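Local coordinates for rhamnosidase B (Bacillus sp., PDB 2OKX), which probably hydrolyses terminal alpha-L-rhamnose residues from glycosides as an inverting alpha-L-rhamnosidase of glycoside hydrolase family 78, at residues 679-682 with 683-686; 692-696 with 697-701; 734-737 with 738-742; 782-785 with 786-790. All coordinates share one frame; numbering follows the deposited sequence.

Contact 1 (679-682 with 683-686); sequences WNLL and DWAP
Trp679 reaches past the bend of the loop to meet Trp684, its CZ2 lying 4.2 Å from CH2 of that second indole. The two side chains cross at about a right angle, and the CH2 corner of Trp684 comes to the edge of the Trp679 ring, near its plane. Indoles suit such a place, being broad enough to meet across the turn, and touch here through ring carbons. Asn680 then forms the centre of an inverse gamma turn. Leu681 fills the angle beneath the indoles. With its CG anti to the backbone N (chi1 178°), it sends CD2 over one face of the Trp684 ring, 4.2 Å from CH2 and displaced toward the rim, while CD1 rests 3.6 Å from the carbonyl O of Asp683. A branched tip lets one residue serve both neighbours. Leu682 turns to a different surface. Just beyond it the backbone N of Asp683 is buried with no partner, whereas the carboxylate is well supplied: OD2 takes a weak bond from Trp684 N at 2.7 Å and also meets Ser800 OG, and OD1 accepts from Gly799 N. The loop joins helix 647-665 to strand 694-695 in the alpha-barrel domain. Leu682 packs on His697 and Phe701 of helix 696-715 and on Val769 of helix 764-772, and Asp683 and Ala685 touch Gln765 of the latter helix.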
# COMPACT_ATOMS: atom_id res chain seq x y z
N TRP A 679 -1.01 -5.13 -19.81
CA TRP A 679 -1.52 -3.94 -19.13
C TRP A 679 -0.69 -2.74 -19.59
O TRP A 679 0.35 -2.45 -19.01
CB TRP A 679 -1.41 -4.15 -17.61
CG TRP A 679 -2.23 -3.21 -16.78
CD1 TRP A 679 -3.17 -2.32 -17.22
CD2 TRP A 679 -2.20 -3.10 -15.35
NE1 TRP A 679 -3.73 -1.66 -16.15
CE2 TRP A 679 -3.15 -2.11 -14.99
CE3 TRP A 679 -1.46 -3.73 -14.34
CZ2 TRP A 679 -3.38 -1.75 -13.66
CZ3 TRP A 679 -1.69 -3.36 -13.02
CH2 TRP A 679 -2.64 -2.38 -12.69
N ASN A 680 -1.17 -2.07 -20.63
CA ASN A 680 -0.48 -0.92 -21.21
C ASN A 680 -0.97 0.38 -20.59
O ASN A 680 -1.50 1.25 -21.27
CB ASN A 680 -0.73 -0.90 -22.72
CG ASN A 680 -0.43 -2.23 -23.38
OD1 ASN A 680 -1.15 -2.67 -24.28
ND2 ASN A 680 0.65 -2.87 -22.94
N LEU A 681 -0.77 0.50 -19.28
CA LEU A 681 -1.23 1.65 -18.52
C LEU A 681 -0.27 2.83 -18.39
O LEU A 681 0.94 2.70 -18.51
CB LEU A 681 -1.60 1.20 -17.10
CG LEU A 681 -2.07 2.28 -16.12
CD1 LEU A 681 -3.49 2.69 -16.49
CD2 LEU A 681 -2.01 1.75 -14.69
N LEU A 682 -0.87 4.00 -18.14
CA LEU A 682 -0.13 5.23 -17.90
C LEU A 682 -0.87 6.06 -16.86
O LEU A 682 -0.34 6.32 -15.79
CB LEU A 682 0.04 6.06 -19.18
CG LEU A 682 0.71 7.42 -18.89
CD1 LEU A 682 2.05 7.19 -18.19
CD2 LEU A 682 0.91 8.20 -20.17
N ASP A 683 -2.11 6.45 -17.16
CA ASP A 683 -2.89 7.28 -16.24
C ASP A 683 -4.32 6.77 -16.01
O ASP A 683 -4.84 5.98 -16.80
CB ASP A 683 -2.96 8.71 -16.80
CG ASP A 683 -3.45 9.72 -15.79
OD1 ASP A 683 -3.84 10.83 -16.20
OD2 ASP A 683 -3.42 9.41 -14.58
N TRP A 684 -4.94 7.22 -14.92
CA TRP A 684 -6.31 6.82 -14.61
C TRP A 684 -7.25 7.82 -15.28
O TRP A 684 -7.84 8.69 -14.64
CB TRP A 684 -6.55 6.83 -13.09
CG TRP A 684 -5.76 5.79 -12.34
CD1 TRP A 684 -4.82 6.01 -11.36
CD2 TRP A 684 -5.82 4.36 -12.51
NE1 TRP A 684 -4.30 4.81 -10.92
CE2 TRP A 684 -4.90 3.78 -11.61
CE3 TRP A 684 -6.57 3.52 -13.34
CZ2 TRP A 684 -4.70 2.40 -11.52
CZ3 TRP A 684 -6.38 2.14 -13.25
CH2 TRP A 684 -5.45 1.60 -12.34
N ALA A 685 -7.37 7.68 -16.60
CA ALA A 685 -8.23 8.56 -17.39
C ALA A 685 -8.66 7.81 -18.65
O ALA A 685 -8.05 6.80 -19.01
CB ALA A 685 -7.47 9.82 -17.77
N PRO A 686 -9.71 8.30 -19.33
CA PRO A 686 -10.27 7.71 -20.55
C PRO A 686 -9.32 7.64 -21.74
O PRO A 686 -9.74 7.80 -22.89
CB PRO A 686 -11.47 8.61 -20.85
CG PRO A 686 -11.87 9.11 -19.51
CD PRO A 686 -10.54 9.43 -18.88

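Contact 2 (692-696 with 697-701); sequences EGIVT and HQNLF
The carbonyl O of Val695 is gripped twice by Asn699. Its side-chain ND2 gives a nearly straight bond of 2.9 Å (167°), arriving well above the carbonyl plane yet lying in the plane of its own amide, and the backbone N adds a weak bond at 3.3 Å. The amide OD1 accepts from Leu674 N, a loop residue. Val695 is the N-cap residue, and Leu700 N to Thr696 O, 3.0 Å, carries on the first helical turn. An alanine in place of Asn699 would probably leave the Val695 carbonyl with the weak backbone bond alone from this helix and open a gap beside CG2 of Ile694, which the amide now touches. On the other flank Val695 CG1 stands over one face of His697, 3.4 Å from the ring centroid, a CH-pi contact. The imidazole reaches it from between its backbone N and carbonyl carbon (chi1 62°), and its NE2 is bonded to Gln689 OE1. One water joins Gly693 O, Val695 N and Gln698 NE2, tying the strand to the helix start. Strand 694-695 pairs with strand 747-752, where Thr696 OG1 bonds Ile749 O; Leu700 leans on helices 764-772 and 723-739.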
# COMPACT_ATOMS: atom_id res chain seq x y z
N GLU A 692 -4.61 -4.24 -25.91
CA GLU A 692 -4.46 -4.72 -27.28
C GLU A 692 -3.08 -4.63 -27.92
O GLU A 692 -2.20 -5.43 -27.62
CB GLU A 692 -5.46 -4.01 -28.19
CG GLU A 692 -6.91 -4.34 -27.89
CD GLU A 692 -7.87 -3.63 -28.82
OE1 GLU A 692 -9.10 -3.81 -28.68
OE2 GLU A 692 -7.39 -2.89 -29.71
N GLY A 693 -2.90 -3.66 -28.81
CA GLY A 693 -1.63 -3.56 -29.51
C GLY A 693 -0.67 -2.41 -29.27
O GLY A 693 0.06 -2.39 -28.28
N ILE A 694 -0.66 -1.46 -30.20
CA ILE A 694 0.25 -0.32 -30.15
C ILE A 694 -0.26 0.90 -29.38
O ILE A 694 -1.05 1.69 -29.90
CB ILE A 694 0.62 0.14 -31.58
CG1 ILE A 694 1.09 -1.06 -32.41
CG2 ILE A 694 1.72 1.19 -31.53
CD1 ILE A 694 1.37 -0.73 -33.86
N VAL A 695 0.20 1.04 -28.15
CA VAL A 695 -0.20 2.18 -27.32
C VAL A 695 0.92 3.22 -27.42
O VAL A 695 2.07 2.95 -27.08
CB VAL A 695 -0.40 1.75 -25.85
CG1 VAL A 695 -0.85 2.94 -25.02
CG2 VAL A 695 -1.43 0.63 -25.78
N THR A 696 0.57 4.40 -27.90
CA THR A 696 1.54 5.47 -28.11
C THR A 696 2.40 5.87 -26.91
O THR A 696 3.63 5.89 -27.02
CB THR A 696 0.86 6.73 -28.69
OG1 THR A 696 0.11 6.37 -29.86
CG2 THR A 696 1.90 7.77 -29.08
N HIS A 697 1.78 6.18 -25.77
CA HIS A 697 2.58 6.62 -24.63
C HIS A 697 3.74 5.69 -24.24
O HIS A 697 4.84 6.17 -23.99
CB HIS A 697 1.69 6.93 -23.41
CG HIS A 697 0.90 5.77 -22.89
ND1 HIS A 697 1.48 4.60 -22.47
CD2 HIS A 697 -0.43 5.64 -22.67
CE1 HIS A 697 0.54 3.79 -22.01
NE2 HIS A 697 -0.63 4.39 -22.12
N GLN A 698 3.52 4.38 -24.21
CA GLN A 698 4.63 3.49 -23.85
C GLN A 698 5.65 3.34 -24.97
O GLN A 698 6.80 2.96 -24.74
CB GLN A 698 4.12 2.11 -23.39
CG GLN A 698 3.08 1.45 -24.26
CD GLN A 698 2.60 0.13 -23.66
OE1 GLN A 698 2.32 0.05 -22.47
NE2 GLN A 698 2.51 -0.90 -24.49
N ASN A 699 5.23 3.63 -26.20
CA ASN A 699 6.15 3.56 -27.33
C ASN A 699 7.13 4.72 -27.16
O ASN A 699 8.34 4.58 -27.36
CB ASN A 699 5.39 3.68 -28.64
CG ASN A 699 5.08 2.34 -29.26
OD1 ASN A 699 5.91 1.76 -29.97
ND2 ASN A 699 3.89 1.82 -28.99
N LEU A 700 6.59 5.87 -26.77
CA LEU A 700 7.38 7.08 -26.55
C LEU A 700 8.36 6.90 -25.39
O LEU A 700 9.52 7.28 -25.48
CB LEU A 700 6.46 8.26 -26.29
CG LEU A 700 5.54 8.69 -27.44
CD1 LEU A 700 4.48 9.64 -26.93
CD2 LEU A 700 6.38 9.33 -28.55
N PHE A 701 7.88 6.32 -24.28
CA PHE A 701 8.74 6.11 -23.13
C PHE A 701 9.83 5.08 -23.40
O PHE A 701 10.89 5.11 -22.78
CB PHE A 701 7.90 5.71 -21.90
CG PHE A 701 7.37 6.89 -21.12
CD1 PHE A 701 6.04 6.94 -20.73
CD2 PHE A 701 8.21 7.94 -20.76
CE1 PHE A 701 5.54 8.02 -20.00
CE2 PHE A 701 7.73 9.02 -20.02
CZ PHE A 701 6.39 9.06 -19.64
O HOH W 1 2.07 -1.13 -27.16

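Contact 3 (734-737 with 738-742); sequences ETIN and AVLWD
Ile736 and Leu740, one turn apart, touch through CG2 and CD1 at 4.0 Å, their side chains set aslant to each other. CG2 of Ile736 is the branch that lies anti to the backbone N (chi1 -65° for CG1), so it is this methyl that leans along the helix to meet the leucine. A second pair, Thr735 and Val739, runs side by side: their CG2 methyls are 4.0 Å apart, and CG2 of the valine also presses on Thr735 O at 3.3 Å. Beta-branched residues do this well, because one branch can pack on the next turn while the other is spent differently. In Thr735 that other branch is OG1, which bonds back to Leu731 O. Under the side chains the backbone keeps the turns in step, with Ala738 N to Glu734 O and Val739 N to Thr735 O both 2.8 Å long. Here the chain is passing from the last turn of helix 723-739 into strand 741-742, an outer strand of a small antiparallel sheet, and the bond from Leu740 N to Ile736 O is weak, bent to 125°. Asn737 O then meets the strand rather than a helix N-H: CB of Trp741 lies 3.6 Å away, and Arg780 NH1 donates to the same carbonyl. Arg780 also makes a cation-pi contact with the Trp741 indole, and Tyr748 meets the same indole edge-to-face. The Tyr748 hydroxyl is hydrogen-bonded in turn to Asn737 OD1, while Asn737 ND2 donates to Val775 O.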
# COMPACT_ATOMS: atom_id res chain seq x y z
N GLU A 734 11.40 7.66 -35.24
CA GLU A 734 11.02 7.99 -36.61
C GLU A 734 9.71 7.30 -37.00
O GLU A 734 8.82 7.91 -37.59
CB GLU A 734 12.13 7.59 -37.58
CG GLU A 734 11.90 8.04 -39.01
CD GLU A 734 12.99 7.58 -39.96
OE1 GLU A 734 12.94 7.93 -41.15
OE2 GLU A 734 13.90 6.85 -39.50
N THR A 735 9.61 6.01 -36.68
CA THR A 735 8.41 5.24 -36.99
C THR A 735 7.22 5.86 -36.28
O THR A 735 6.13 5.97 -36.85
CB THR A 735 8.56 3.77 -36.53
OG1 THR A 735 9.72 3.20 -37.15
CG2 THR A 735 7.33 2.96 -36.92
N ILE A 736 7.42 6.27 -35.03
CA ILE A 736 6.36 6.89 -34.25
C ILE A 736 5.85 8.15 -34.96
O ILE A 736 4.65 8.32 -35.16
CB ILE A 736 6.84 7.26 -32.83
CG1 ILE A 736 7.19 5.98 -32.06
CG2 ILE A 736 5.77 8.05 -32.10
CD1 ILE A 736 7.78 6.22 -30.69
N ASN A 737 6.78 9.03 -35.34
CA ASN A 737 6.42 10.27 -36.02
C ASN A 737 5.81 10.00 -37.39
O ASN A 737 4.99 10.77 -37.88
CB ASN A 737 7.66 11.16 -36.19
CG ASN A 737 7.99 11.94 -34.93
OD1 ASN A 737 7.18 12.72 -34.43
ND2 ASN A 737 9.20 11.74 -34.41
N ALA A 738 6.21 8.88 -38.00
CA ALA A 738 5.71 8.51 -39.32
C ALA A 738 4.33 7.86 -39.30
O ALA A 738 3.55 8.02 -40.23
CB ALA A 738 6.71 7.58 -40.00
N VAL A 739 4.03 7.13 -38.23
CA VAL A 739 2.76 6.42 -38.12
C VAL A 739 1.74 7.00 -37.15
O VAL A 739 0.61 7.32 -37.53
CB VAL A 739 3.00 4.94 -37.73
CG1 VAL A 739 1.68 4.18 -37.73
CG2 VAL A 739 4.00 4.31 -38.68
N LEU A 740 2.14 7.14 -35.89
CA LEU A 740 1.24 7.62 -34.83
C LEU A 740 0.82 9.08 -34.83
O LEU A 740 0.08 9.51 -33.95
CB LEU A 740 1.85 7.25 -33.48
CG LEU A 740 2.02 5.74 -33.31
CD1 LEU A 740 2.72 5.43 -32.00
CD2 LEU A 740 0.65 5.07 -33.36
N TRP A 741 1.27 9.86 -35.81
CA TRP A 741 0.90 11.27 -35.88
C TRP A 741 -0.26 11.53 -36.84
O TRP A 741 -0.33 10.93 -37.92
CB TRP A 741 2.11 12.12 -36.28
CG TRP A 741 1.80 13.57 -36.49
CD1 TRP A 741 1.43 14.17 -37.66
CD2 TRP A 741 1.81 14.61 -35.50
NE1 TRP A 741 1.22 15.52 -37.47
CE2 TRP A 741 1.44 15.81 -36.15
CE3 TRP A 741 2.10 14.64 -34.13
CZ2 TRP A 741 1.36 17.04 -35.47
CZ3 TRP A 741 2.01 15.86 -33.45
CH2 TRP A 741 1.64 17.04 -34.13
N ASP A 742 -1.18 12.40 -36.44
CA ASP A 742 -2.33 12.76 -37.27
C ASP A 742 -2.18 14.20 -37.74
O ASP A 742 -2.13 15.12 -36.92
CB ASP A 742 -3.63 12.61 -36.47
CG ASP A 742 -4.86 12.78 -37.34
OD1 ASP A 742 -5.11 11.89 -38.19
OD2 ASP A 742 -5.58 13.79 -37.19

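Contact 4 (782-785 with 786-790); sequences AVIE and GYLSS
Tyr787 lays its ring back along the helix over the preceding turn, with CG anti to its own carbonyl carbon (chi1 -66°). Into the hollow beneath one face rises Val783 O, 3.7 Å from CG and offset toward the rim. Farther along the ring, CG1 of Val783 is the bump that meets the hydroxyl end, 3.8 Å from CZ; valine and tyrosine lie alongside and point the same way. Ile784 reaches the near half, its CD1 4.2 Å from CD1 of Tyr787, so two beta-branched residues approach from one side of the ring, Val783 at the hydroxyl end and Ile784 at CD1. All this takes place on the last two turns of helix 778-789, where regular backbone bonds such as Leu788 N to Ile784 O, 2.9 Å, set the spacing of successive turns. Leu788 packs on the turn before: its CG lies 3.3 Å from Ile784 O, and Ile784 CG2 approaches the same CG at 4.4 Å. An alanine at Tyr787 is likely to leave the Val783 methyl and the carbonyl beneath it without cover, and to deprive Arg746 O of the hydroxyl that is hydrogen-bonded to it. Beyond the helix the tyrosine ring meets Phe795 edge-to-face. Ile784 and Leu788 turn instead to helix 764-772, both touching Tyr771, whose hydroxyl is bonded to Glu785 OE1. At the helix end Ser790 N donates to Gly786 O at 2.8 Å, closing the final turn.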
# COMPACT_ATOMS: atom_id res chain seq x y z
N ALA A 782 6.52 22.68 -31.26
CA ALA A 782 5.83 23.95 -31.05
C ALA A 782 4.34 23.71 -30.85
O ALA A 782 3.71 24.35 -30.01
CB ALA A 782 6.06 24.87 -32.24
N VAL A 783 3.78 22.80 -31.64
CA VAL A 783 2.36 22.49 -31.54
C VAL A 783 2.04 21.93 -30.16
O VAL A 783 1.07 22.34 -29.53
CB VAL A 783 1.93 21.45 -32.61
CG1 VAL A 783 0.45 21.15 -32.48
CG2 VAL A 783 2.24 21.99 -34.00
N ILE A 784 2.86 20.99 -29.70
CA ILE A 784 2.65 20.39 -28.39
C ILE A 784 2.72 21.46 -27.30
O ILE A 784 1.90 21.46 -26.37
CB ILE A 784 3.71 19.29 -28.09
CG1 ILE A 784 3.65 18.20 -29.16
CG2 ILE A 784 3.46 18.69 -26.72
CD1 ILE A 784 2.30 17.51 -29.26
N GLU A 785 3.67 22.37 -27.41
CA GLU A 785 3.82 23.44 -26.43
C GLU A 785 2.56 24.29 -26.34
O GLU A 785 2.23 24.82 -25.28
CB GLU A 785 5.02 24.32 -26.78
CG GLU A 785 6.35 23.59 -26.61
CD GLU A 785 7.55 24.49 -26.81
OE1 GLU A 785 8.69 24.01 -26.58
OE2 GLU A 785 7.37 25.66 -27.20
N GLY A 786 1.85 24.43 -27.46
CA GLY A 786 0.62 25.20 -27.45
C GLY A 786 -0.41 24.48 -26.60
O GLY A 786 -1.16 25.10 -25.84
N TYR A 787 -0.44 23.16 -26.72
CA TYR A 787 -1.37 22.33 -25.96
C TYR A 787 -1.04 22.44 -24.47
O TYR A 787 -1.94 22.50 -23.63
CB TYR A 787 -1.28 20.87 -26.41
CG TYR A 787 -1.74 20.63 -27.83
CD1 TYR A 787 -1.39 19.46 -28.51
CD2 TYR A 787 -2.54 21.56 -28.50
CE1 TYR A 787 -1.82 19.22 -29.82
CE2 TYR A 787 -2.98 21.33 -29.81
CZ TYR A 787 -2.61 20.16 -30.46
OH TYR A 787 -3.03 19.94 -31.76
N LEU A 788 0.25 22.47 -24.15
CA LEU A 788 0.69 22.58 -22.77
C LEU A 788 0.14 23.84 -22.11
O LEU A 788 -0.39 23.79 -21.00
CB LEU A 788 2.22 22.58 -22.69
CG LEU A 788 2.96 21.34 -23.20
CD1 LEU A 788 4.45 21.50 -22.95
CD2 LEU A 788 2.44 20.09 -22.49
N SER A 789 0.26 24.97 -22.80
CA SER A 789 -0.23 26.24 -22.27
C SER A 789 -1.75 26.38 -22.37
O SER A 789 -2.36 27.10 -21.59
CB SER A 789 0.44 27.42 -23.00
OG SER A 789 0.21 27.34 -24.39
N SER A 790 -2.35 25.68 -23.32
CA SER A 790 -3.80 25.72 -23.51
C SER A 790 -4.33 24.35 -23.92
O SER A 790 -4.53 24.09 -25.11
CB SER A 790 -4.17 26.76 -24.57
OG SER A 790 -3.77 28.06 -24.17

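All four contacts belong to the 6-hairpin glycosidase range, but they differ in depth. Contacts 1 and 2 are buried and touch through Leu682 and His697, whereas contacts 3 and 4 are only partly buried. Contact 1 is a loop held by indoles and leucine; contact 2 is a helix start, where polar groups and a water do the work; contact 3 pairs aliphatic branches where helix bonds weaken toward the strand, and contact 4 lays an aromatic ring on aliphatic neighbours over a regular helix. Contacts 2 and 3 serve the same small sheet and meet at Thr696 with Leu740 and Leu700 with Ile736. Contact 4 comes within about 5 Å of contact 3, nearest atoms, without touching.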